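PDB 1W07: peroxisomal acyl-coenzyme A oxidase 1 from Arabidopsis thaliana, which oxidises long- and medium-chain acyl-CoAs to 2-trans-enoyl-CoAs with FAD as cofactor, passing the electrons to oxygen to give hydrogen peroxide. Local coordinates for residues 630-633 with 634-637. The protein carries 1 engineered substitution. Residues are numbered along the deposited sequence; the frame is centred on the assembly and turned at random.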
loop_
_atom_site.group_PDB
_atom_site.type_symbol
_atom_site.label_atom_id
_atom_site.label_comp_id
_atom_site.label_asym_id
_atom_site.label_seq_id
_atom_site.Cartn_x
_atom_site.Cartn_y
_atom_site.Cartn_z
ATOM N N PHE B 630 2.540 -3.553 25.044
ATOM C CA PHE B 630 1.836 -4.425 25.971
ATOM C C PHE B 630 0.677 -3.652 26.591
ATOM O O PHE B 630 -0.445 -4.138 26.658
ATOM C CB PHE B 630 2.807 -4.942 27.052
ATOM C CG PHE B 630 2.159 -5.839 28.076
ATOM C CD1 PHE B 630 1.579 -7.047 27.694
ATOM C CD2 PHE B 630 2.094 -5.461 29.415
ATOM C CE1 PHE B 630 0.942 -7.858 28.632
ATOM C CE2 PHE B 630 1.458 -6.267 30.363
ATOM C CZ PHE B 630 0.879 -7.468 29.967
ATOM N N GLU B 631 0.949 -2.432 27.029
ATOM C CA GLU B 631 -0.078 -1.579 27.623
ATOM C C GLU B 631 -1.271 -1.388 26.682
ATOM O O GLU B 631 -2.427 -1.440 27.105
ATOM C CB GLU B 631 0.524 -0.217 27.968
ATOM C CG GLU B 631 -0.421 0.725 28.688
ATOM C CD GLU B 631 0.185 2.098 28.928
ATOM O OE1 GLU B 631 1.292 2.192 29.513
ATOM O OE2 GLU B 631 -0.457 3.094 28.537
ATOM N N GLU B 632 -0.993 -1.150 25.404
ATOM C CA GLU B 632 -2.076 -0.949 24.451
ATOM C C GLU B 632 -2.884 -2.209 24.211
ATOM O O GLU B 632 -4.111 -2.149 24.118
ATOM C CB GLU B 632 -1.538 -0.428 23.119
ATOM C CG GLU B 632 -1.203 1.041 23.145
ATOM C CD GLU B 632 -2.405 1.915 23.460
ATOM O OE1 GLU B 632 -2.264 2.804 24.321
ATOM O OE2 GLU B 632 -3.481 1.732 22.845
ATOM N N ALA B 633 -2.203 -3.347 24.112
ATOM C CA ALA B 633 -2.892 -4.614 23.869
ATOM C C ALA B 633 -3.983 -4.855 24.891
ATOM O O ALA B 633 -5.071 -5.312 24.550
ATOM C CB ALA B 633 -1.901 -5.768 23.895
ATOM N N LEU B 634 -3.685 -4.546 26.148
ATOM C CA LEU B 634 -4.648 -4.744 27.229
ATOM C C LEU B 634 -5.943 -3.936 27.049
ATOM O O LEU B 634 -6.981 -4.317 27.589
ATOM C CB LEU B 634 -3.996 -4.387 28.567
ATOM C CG LEU B 634 -2.684 -5.109 28.894
ATOM C CD1 LEU B 634 -2.160 -4.635 30.252
ATOM C CD2 LEU B 634 -2.905 -6.622 28.887
ATOM N N LYS B 635 -5.879 -2.838 26.291
ATOM C CA LYS B 635 -7.054 -1.996 26.063
ATOM C C LYS B 635 -8.031 -2.571 25.050
ATOM O O LYS B 635 -9.171 -2.121 24.960
ATOM C CB LYS B 635 -6.639 -0.594 25.595
ATOM C CG LYS B 635 -5.830 0.214 26.604
ATOM C CD LYS B 635 -5.408 1.547 25.992
ATOM C CE LYS B 635 -4.429 2.302 26.879
ATOM N NZ LYS B 635 -3.953 3.541 26.198
ATOM N N ASP B 636 -7.597 -3.552 24.264
ATOM C CA ASP B 636 -8.498 -4.136 23.277
ATOM C C ASP B 636 -9.671 -4.814 23.973
ATOM O O ASP B 636 -9.494 -5.512 24.976
ATOM C CB ASP B 636 -7.766 -5.165 22.403
ATOM C CG ASP B 636 -8.500 -5.446 21.111
ATOM O OD1 ASP B 636 -9.335 -6.374 21.079
ATOM O OD2 ASP B 636 -8.255 -4.713 20.125
ATOM N N PRO B 637 -10.897 -4.612 23.453
ATOM C CA PRO B 637 -12.113 -5.198 24.018
ATOM C C PRO B 637 -12.065 -6.729 24.096
ATOM O O PRO B 637 -12.708 -7.324 24.957
ATOM C CB PRO B 637 -13.211 -4.672 23.087
ATOM C CG PRO B 637 -12.512 -4.545 21.789
ATOM C CD PRO B 637 -11.207 -3.896 22.202
HETATM O O HOH W 1 -5.521 3.794 23.250
#
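F630 and L634 are still joined by a weak i to i+4 bond, L634 N to F630 O at 3.3 Å, but the bonds from K635 and D636 reach back only three residues, with K635 N 2.9 Å from E632 O and D636 N 3.1 Å from A633 O. Both later amides lie above their carbonyl planes, as the coil tightens into a 3-10-like turn. One helical turn apart, L634 lays CD1 over one face of the F630 ring, 4.0 Å from CE2, while CD2 packs against CZ and CE1; a branched leucine suits this because its two arms reach different parts of the ring. This last part of helix 625-635 lies at the dimer interface: F241 of the second subunit meets the F630 ring edge-to-face, the D636 carboxylate suits R58 of that subunit as salt-bridge partner, and short A633 leaves I225 of the second subunit to pack against it. E632, bent at chi2 (-61°), curls toward K635, an opposite charge about one turn on, whose extended chain brings NZ to 2.6 Å from OE1 in a salt bridge. The ammonium approaches on the syn side, 31° out of the carboxylate plane, while a water donates to E632 OE2 and weakly accepts from K635 NZ.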